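Local atomic coordinates of acyl-coenzyme A oxidase 3 (Yarrowia lipolytica, PDB entry 5YS9), a protein that oxidises acyl-CoA substrates of various chain lengths to trans-2-enoyl-CoA with FAD, passing the electrons to oxygen to give hydrogen peroxide, in peroxisomal fatty acid beta-oxidation. Residues Ile323-Ala328 with Arg354-Leu359; Tyr350-Leu355 with Tyr622-Arg627. All blocks are in the same frame, centred on the assembly; numbering follows the deposited sequence.

Contact 1 (Ile323-Ala328 with Arg354-Leu359). With FAD (flavin-adenine dinucleotide), chain D.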
# COMPACT_ATOMS: atom_id res chain seq x y z
N ILE A 323 -5.67 -11.05 12.48
CA ILE A 323 -5.81 -9.80 13.28
C ILE A 323 -7.12 -9.07 12.96
O ILE A 323 -7.93 -8.76 13.89
CB ILE A 323 -4.60 -8.85 13.09
CG1 ILE A 323 -3.37 -9.46 13.77
CG2 ILE A 323 -4.89 -7.46 13.63
CD1 ILE A 323 -2.07 -8.88 13.23
N ALA A 324 -7.36 -8.84 11.66
CA ALA A 324 -8.56 -8.05 11.25
C ALA A 324 -9.86 -8.72 11.59
O ALA A 324 -10.78 -8.03 12.01
CB ALA A 324 -8.55 -7.73 9.77
N LEU A 325 -9.92 -10.05 11.42
CA LEU A 325 -11.15 -10.82 11.68
C LEU A 325 -11.52 -10.94 13.16
O LEU A 325 -12.69 -10.83 13.52
CB LEU A 325 -11.07 -12.21 11.03
CG LEU A 325 -11.30 -12.16 9.52
CD1 LEU A 325 -11.05 -13.48 8.80
CD2 LEU A 325 -12.71 -11.66 9.19
N ARG A 326 -10.52 -11.16 14.00
CA ARG A 326 -10.75 -11.19 15.44
C ARG A 326 -11.19 -9.84 15.95
O ARG A 326 -12.18 -9.76 16.70
CB ARG A 326 -9.51 -11.64 16.21
CG ARG A 326 -9.29 -13.13 16.13
CD ARG A 326 -7.98 -13.50 16.77
NE ARG A 326 -7.73 -14.91 16.49
CZ ARG A 326 -6.68 -15.63 16.89
NH1 ARG A 326 -5.69 -15.08 17.58
NH2 ARG A 326 -6.62 -16.92 16.53
N TYR A 327 -10.48 -8.78 15.54
CA TYR A 327 -10.98 -7.41 15.77
C TYR A 327 -12.41 -7.27 15.31
O TYR A 327 -13.27 -6.83 16.06
CB TYR A 327 -10.15 -6.37 15.04
CG TYR A 327 -10.51 -4.95 15.40
CD1 TYR A 327 -10.35 -4.48 16.69
CD2 TYR A 327 -10.97 -4.08 14.46
CE1 TYR A 327 -10.70 -3.20 17.05
CE2 TYR A 327 -11.32 -2.79 14.81
CZ TYR A 327 -11.17 -2.35 16.11
OH TYR A 327 -11.48 -1.04 16.46
N ALA A 328 -12.69 -7.66 14.09
CA ALA A 328 -14.04 -7.53 13.58
C ALA A 328 -15.14 -8.21 14.44
O ALA A 328 -16.29 -7.74 14.45
CB ALA A 328 -14.07 -8.05 12.16
N ARG A 354 -15.30 -7.18 2.53
CA ARG A 354 -13.94 -6.70 2.64
C ARG A 354 -12.95 -7.77 3.07
O ARG A 354 -11.85 -7.81 2.57
CB ARG A 354 -13.85 -5.54 3.61
CG ARG A 354 -14.63 -4.32 3.21
CD ARG A 354 -13.78 -3.08 3.39
NE ARG A 354 -14.18 -2.32 4.56
CZ ARG A 354 -13.34 -1.74 5.39
NH1 ARG A 354 -13.82 -1.07 6.42
NH2 ARG A 354 -12.05 -1.80 5.19
N LEU A 355 -13.32 -8.59 4.04
CA LEU A 355 -12.37 -9.51 4.63
C LEU A 355 -12.51 -10.98 4.28
O LEU A 355 -11.53 -11.67 4.14
CB LEU A 355 -12.37 -9.37 6.14
CG LEU A 355 -12.06 -8.01 6.75
CD1 LEU A 355 -12.15 -8.09 8.25
CD2 LEU A 355 -10.70 -7.52 6.31
N LEU A 356 -13.73 -11.47 4.16
CA LEU A 356 -13.89 -12.93 4.01
C LEU A 356 -13.32 -13.52 2.69
O LEU A 356 -12.78 -14.62 2.71
CB LEU A 356 -15.33 -13.36 4.24
CG LEU A 356 -15.84 -13.05 5.65
CD1 LEU A 356 -17.29 -13.50 5.78
CD2 LEU A 356 -15.01 -13.65 6.77
N PRO A 357 -13.41 -12.76 1.57
CA PRO A 357 -12.79 -13.20 0.32
C PRO A 357 -11.28 -13.31 0.42
O PRO A 357 -10.67 -14.22 -0.16
CB PRO A 357 -13.20 -12.12 -0.68
CG PRO A 357 -14.47 -11.58 -0.15
CD PRO A 357 -14.28 -11.59 1.35
N LEU A 358 -10.70 -12.42 1.23
CA LEU A 358 -9.27 -12.36 1.41
C LEU A 358 -8.83 -13.50 2.31
O LEU A 358 -7.75 -14.04 2.13
CB LEU A 358 -8.85 -10.99 1.95
CG LEU A 358 -9.30 -9.77 1.09
CD1 LEU A 358 -8.90 -8.43 1.66
CD2 LEU A 358 -8.73 -9.90 -0.29
N LEU A 359 -9.67 -13.86 3.28
CA LEU A 359 -9.49 -15.09 4.06
C LEU A 359 -9.53 -16.27 3.10
O LEU A 359 -8.74 -17.16 3.22
CB LEU A 359 -10.56 -15.23 5.16
CG LEU A 359 -10.59 -16.60 5.86
CD1 LEU A 359 -9.40 -16.74 6.79
CD2 LEU A 359 -11.91 -16.93 6.59
PA FAD D . -14.41 2.51 13.32
O1A FAD D . -15.28 3.70 13.15
O2A FAD D . -14.75 1.47 14.31
O5B FAD D . -14.24 1.73 11.97
C5B FAD D . -13.35 0.62 11.99
C4B FAD D . -13.58 -0.21 10.75
O4B FAD D . -14.92 -0.68 10.77
C3B FAD D . -13.44 0.69 9.55
O3B FAD D . -12.70 0.03 8.54
C2B FAD D . -14.84 0.88 9.05
O2B FAD D . -14.83 0.96 7.63
C1B FAD D . -15.58 -0.33 9.57
N9A FAD D . -16.93 0.15 9.85
C8A FAD D . -17.29 0.93 10.87
N7A FAD D . -18.61 1.20 10.80
C5A FAD D . -19.10 0.61 9.71
C6A FAD D . -20.41 0.51 9.05
N6A FAD D . -21.51 1.11 9.56
N1A FAD D . -20.48 -0.21 7.93
C2A FAD D . -19.41 -0.82 7.41
N3A FAD D . -18.19 -0.77 7.95
C4A FAD D . -17.98 -0.08 9.08
N1 FAD D . -9.25 11.87 16.57
C2 FAD D . -9.37 13.03 17.22
O2 FAD D . -10.45 13.30 17.74
N3 FAD D . -8.39 13.92 17.31
C4 FAD D . -7.21 13.70 16.78
O4 FAD D . -6.32 14.54 16.89
C4X FAD D . -6.98 12.45 16.05
N5 FAD D . -5.81 12.17 15.49
C5X FAD D . -5.62 11.02 14.84
C6 FAD D . -4.39 10.76 14.29
C7 FAD D . -4.17 9.58 13.62
C7M FAD D . -2.84 9.31 13.01
C8 FAD D . -5.27 8.59 13.52
C8M FAD D . -5.04 7.31 12.79
C9 FAD D . -6.50 8.85 14.06
C9A FAD D . -6.72 10.03 14.73
N10 FAD D . -7.97 10.31 15.30
C10 FAD D . -8.11 11.51 15.98
C1' FAD D . -9.10 9.37 15.25
C2' FAD D . -9.66 9.12 13.85
O2' FAD D . -10.54 10.18 13.48
C3' FAD D . -10.40 7.78 13.80
O3' FAD D . -9.43 6.77 13.63
C4' FAD D . -11.39 7.63 12.66
O4' FAD D . -12.08 8.86 12.49
C5' FAD D . -12.47 6.59 12.96
O5' FAD D . -12.07 5.24 12.80
P FAD D . -12.24 4.22 14.01
O1P FAD D . -10.90 3.79 14.49
O2P FAD D . -13.18 4.82 14.97
O3P FAD D . -12.87 2.90 13.39
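Leu325 and Leu355 run past each other in opposite directions, and their flanks carry most of this wholly apolar join. The CD2 methyl of Leu325 meets Leu355 CD1 at 3.7 Å and also touches Leu356 CD2 at 3.9 Å, while its other branch serves a different partner, Leu325 CD1 resting on Leu359 CB at 4.1 Å. This second leucine pair crosses at about a right angle; the first torsion of Leu359 (chi1 170°) sets CG beside the carbonyl carbon, and both its methyls lie almost as near to Leu325 CD1 as CB does. The small side of the interface is Ala324, whose CB sits 3.9 Å from Leu355 CD1; Ala328 CB approaches the same Leu355 CD1 only loosely, at 4.4 Å. The two segments belong to helices 300-330 and 349-385, consecutive long helices of the C-alpha1 domain, which pack side by side in the helical bundle of the acyl-CoA dehydrogenase and oxidase fold. The axes of 323-328 and 354-359 approach to 10.4 Å, with 140° between their directions; Pro357 marks a kink in the second. Leu325 also touches helix 630-635 through Val630 and Thr634. No hydrogen bond crosses between the segments; on the FAD side, Arg354 NH1 donates to the adenosine ribose O3B at 2.6 Å (N-H...O 156°). The neighbouring ribose hydroxyl O2B lies at the guanidinium edge, equally close to NH1.

Contact 2 (Tyr350-Leu355 with Tyr622-Arg627). With FAD (flavin-adenine dinucleotide), chain D.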
# COMPACT_ATOMS: atom_id res chain seq x y z
N TYR A 350 -21.09 -5.52 4.21
CA TYR A 350 -19.97 -4.91 3.54
C TYR A 350 -18.64 -5.28 4.16
O TYR A 350 -17.66 -5.47 3.46
CB TYR A 350 -20.07 -3.40 3.34
CG TYR A 350 -19.12 -3.01 2.25
CD1 TYR A 350 -19.25 -3.55 0.99
CD2 TYR A 350 -18.04 -2.19 2.49
CE1 TYR A 350 -18.37 -3.24 -0.01
CE2 TYR A 350 -17.16 -1.88 1.49
CZ TYR A 350 -17.33 -2.41 0.24
OH TYR A 350 -16.47 -2.13 -0.78
N HIS A 351 -18.59 -5.35 5.48
CA HIS A 351 -17.37 -5.70 6.11
C HIS A 351 -16.95 -7.17 5.83
O HIS A 351 -15.74 -7.48 5.63
CB HIS A 351 -17.44 -5.40 7.59
CG HIS A 351 -16.11 -5.21 8.21
ND1 HIS A 351 -15.39 -4.04 8.06
CD2 HIS A 351 -15.34 -6.06 8.93
CE1 HIS A 351 -14.26 -4.16 8.72
NE2 HIS A 351 -14.20 -5.37 9.25
N GLN A 352 -17.96 -8.04 5.76
CA GLN A 352 -17.78 -9.44 5.34
C GLN A 352 -17.15 -9.51 3.96
O GLN A 352 -16.19 -10.25 3.78
CB GLN A 352 -19.10 -10.22 5.38
CG GLN A 352 -19.66 -10.44 6.80
CD GLN A 352 -21.02 -11.11 6.83
OE1 GLN A 352 -21.51 -11.56 5.79
NE2 GLN A 352 -21.64 -11.19 8.02
N ARG A 353 -17.63 -8.70 3.03
CA ARG A 353 -17.07 -8.60 1.68
C ARG A 353 -15.63 -8.10 1.65
O ARG A 353 -14.86 -8.49 0.80
CB ARG A 353 -17.94 -7.72 0.80
CG ARG A 353 -19.13 -8.42 0.21
CD ARG A 353 -20.04 -7.44 -0.47
NE ARG A 353 -21.02 -8.10 -1.31
CZ ARG A 353 -20.79 -8.51 -2.54
NH1 ARG A 353 -19.61 -8.33 -3.09
NH2 ARG A 353 -21.75 -9.09 -3.21
N ARG A 354 -15.30 -7.18 2.53
CA ARG A 354 -13.94 -6.70 2.64
C ARG A 354 -12.95 -7.77 3.07
O ARG A 354 -11.85 -7.81 2.57
CB ARG A 354 -13.85 -5.54 3.61
CG ARG A 354 -14.63 -4.32 3.21
CD ARG A 354 -13.78 -3.08 3.39
NE ARG A 354 -14.18 -2.32 4.56
CZ ARG A 354 -13.34 -1.74 5.39
NH1 ARG A 354 -13.82 -1.07 6.42
NH2 ARG A 354 -12.05 -1.80 5.19
N LEU A 355 -13.32 -8.59 4.04
CA LEU A 355 -12.37 -9.51 4.63
C LEU A 355 -12.51 -10.98 4.28
O LEU A 355 -11.53 -11.67 4.14
CB LEU A 355 -12.37 -9.37 6.14
CG LEU A 355 -12.06 -8.01 6.75
CD1 LEU A 355 -12.15 -8.09 8.25
CD2 LEU A 355 -10.70 -7.52 6.31
N TYR A 622 -22.45 -16.76 0.42
CA TYR A 622 -21.25 -17.45 0.94
C TYR A 622 -20.49 -16.62 1.95
O TYR A 622 -19.88 -17.16 2.87
CB TYR A 622 -20.31 -17.89 -0.19
CG TYR A 622 -20.84 -19.09 -0.89
CD1 TYR A 622 -20.78 -20.35 -0.28
CD2 TYR A 622 -21.40 -18.99 -2.17
CE1 TYR A 622 -21.26 -21.48 -0.93
CE2 TYR A 622 -21.87 -20.10 -2.83
CZ TYR A 622 -21.80 -21.34 -2.20
OH TYR A 622 -22.29 -22.41 -2.81
N CYS A 623 -20.50 -15.31 1.77
CA CYS A 623 -20.07 -14.42 2.84
C CYS A 623 -20.72 -14.81 4.18
O CYS A 623 -20.03 -14.96 5.15
CB CYS A 623 -20.36 -12.94 2.50
SG CYS A 623 -19.04 -12.15 1.57
N LYS A 624 -22.05 -14.99 4.21
CA LYS A 624 -22.73 -15.32 5.46
C LYS A 624 -22.37 -16.73 5.92
O LYS A 624 -22.24 -16.93 7.12
CB LYS A 624 -24.24 -15.18 5.36
CG LYS A 624 -24.77 -13.78 5.03
CD LYS A 624 -26.31 -13.78 5.00
CE LYS A 624 -26.91 -13.04 3.79
NZ LYS A 624 -27.01 -11.56 3.96
N GLU A 625 -22.16 -17.66 5.01
CA GLU A 625 -21.79 -19.06 5.40
C GLU A 625 -20.38 -19.16 5.99
O GLU A 625 -20.13 -19.96 6.91
CB GLU A 625 -21.91 -20.04 4.22
CG GLU A 625 -23.34 -20.25 3.71
CD GLU A 625 -24.30 -20.71 4.82
OE1 GLU A 625 -24.23 -21.89 5.20
OE2 GLU A 625 -25.10 -19.88 5.31
N VAL A 626 -19.49 -18.36 5.43
CA VAL A 626 -18.12 -18.28 5.87
C VAL A 626 -18.04 -17.52 7.19
O VAL A 626 -17.40 -17.99 8.16
CB VAL A 626 -17.25 -17.73 4.74
CG1 VAL A 626 -15.88 -17.30 5.23
CG2 VAL A 626 -17.10 -18.80 3.67
N ARG A 627 -18.74 -16.39 7.28
CA ARG A 627 -18.80 -15.63 8.50
C ARG A 627 -19.18 -16.40 9.74
O ARG A 627 -18.65 -16.14 10.82
CB ARG A 627 -19.76 -14.47 8.34
CG ARG A 627 -19.86 -13.62 9.60
CD ARG A 627 -21.08 -13.98 10.42
NE ARG A 627 -21.21 -13.23 11.65
CZ ARG A 627 -20.54 -13.51 12.77
NH1 ARG A 627 -20.77 -12.79 13.85
NH2 ARG A 627 -19.65 -14.52 12.82
PA FAD D . -14.41 2.51 13.32
O1A FAD D . -15.28 3.70 13.15
O2A FAD D . -14.75 1.47 14.31
O5B FAD D . -14.24 1.73 11.97
C5B FAD D . -13.35 0.62 11.99
C4B FAD D . -13.58 -0.21 10.75
O4B FAD D . -14.92 -0.68 10.77
C3B FAD D . -13.44 0.69 9.55
O3B FAD D . -12.70 0.03 8.54
C2B FAD D . -14.84 0.88 9.05
O2B FAD D . -14.83 0.96 7.63
C1B FAD D . -15.58 -0.33 9.57
N9A FAD D . -16.93 0.15 9.85
C8A FAD D . -17.29 0.93 10.87
N7A FAD D . -18.61 1.20 10.80
C5A FAD D . -19.10 0.61 9.71
C6A FAD D . -20.41 0.51 9.05
N6A FAD D . -21.51 1.11 9.56
N1A FAD D . -20.48 -0.21 7.93
C2A FAD D . -19.41 -0.82 7.41
N3A FAD D . -18.19 -0.77 7.95
C4A FAD D . -17.98 -0.08 9.08
N1 FAD D . -9.25 11.87 16.57
C2 FAD D . -9.37 13.03 17.22
O2 FAD D . -10.45 13.30 17.74
N3 FAD D . -8.39 13.92 17.31
C4 FAD D . -7.21 13.70 16.78
O4 FAD D . -6.32 14.54 16.89
C4X FAD D . -6.98 12.45 16.05
N5 FAD D . -5.81 12.17 15.49
C5X FAD D . -5.62 11.02 14.84
C6 FAD D . -4.39 10.76 14.29
C7 FAD D . -4.17 9.58 13.62
C7M FAD D . -2.84 9.31 13.01
C8 FAD D . -5.27 8.59 13.52
C8M FAD D . -5.04 7.31 12.79
C9 FAD D . -6.50 8.85 14.06
C9A FAD D . -6.72 10.03 14.73
N10 FAD D . -7.97 10.31 15.30
C10 FAD D . -8.11 11.51 15.98
C1' FAD D . -9.10 9.37 15.25
C2' FAD D . -9.66 9.12 13.85
O2' FAD D . -10.54 10.18 13.48
C3' FAD D . -10.40 7.78 13.80
O3' FAD D . -9.43 6.77 13.63
C4' FAD D . -11.39 7.63 12.66
O4' FAD D . -12.08 8.86 12.49
C5' FAD D . -12.47 6.59 12.96
O5' FAD D . -12.07 5.24 12.80
P FAD D . -12.24 4.22 14.01
O1P FAD D . -10.90 3.79 14.49
O2P FAD D . -13.18 4.82 14.97
O3P FAD D . -12.87 2.90 13.39
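Gln352 NE2 is hemmed in on two counts: it donates a hydrogen bond to the backbone O of Ile346, and the aliphatic part of Arg627 lies against it, with Arg627 CG 3.4 Å and Arg627 CD 3.7 Å from NE2. The glutamine chain is extended beyond CG and sets its amide obliquely across the arginine stem, the amide and guanidinium planes being turned 73° apart. Arg627 starts with CG anti to its backbone N (chi1 -180°) and bends at chi2, which lays CB and CG against the amide and carries the charged end on to Glu30 and Asp347, both salt-bridged to Arg627 NH1. The amide oxygen lies over the backbone of Cys623 and Lys624: Gln352 OE1 is 3.7 Å from Cys623 CB and 4.0 Å from Lys624 CG, packing contacts without a hydrogen bond. Replacing Gln352 by alanine removes the amide, which would probably leave the Ile346 carbonyl without this donor and open a gap beside the Arg627 stem and Cys623. Cys623 also meets the next residue, its SG 4.0 Å from Arg353 CG, and the Arg353 chain continues, extended, to a salt bridge with Glu595 and a hydrogen bond to Asn620. Beyond the interface, His351 CE1 lies 3.8 Å above one face of the FAD-binding Arg354 guanidinium, offset toward its rim. Segments 350-355 and 622-627, on helices 349-385 and 609-628, cross at 79°, joining the C-alpha1 domain to the C-terminal helical region, with Leu588 of helix 579-596 touching Cys623 and helix 300-330 packed against His351 and Leu355.

Both contacts use the start of helix 349-385 and share Arg354 and Leu355; their centres lie 8 Å apart. Contact 1 is entirely buried and purely hydrocarbon, uniting two successive helices of the C-alpha1 domain, whereas contact 2 joins segments 267 residues apart and is more polar, mixing amide, thiol and arginine stems, with the exposed Lys624 at its border. The second subunit approaches both at Arg354 through its Asn459, and reaches Tyr350 in contact 2. The two interfaces meet directly where Leu356 CD1 packs 3.2 Å from Cys623 O. Arg354 touches neither partner segment; its bent chain ends at the ribose of FAD, which residues of both subunits hold.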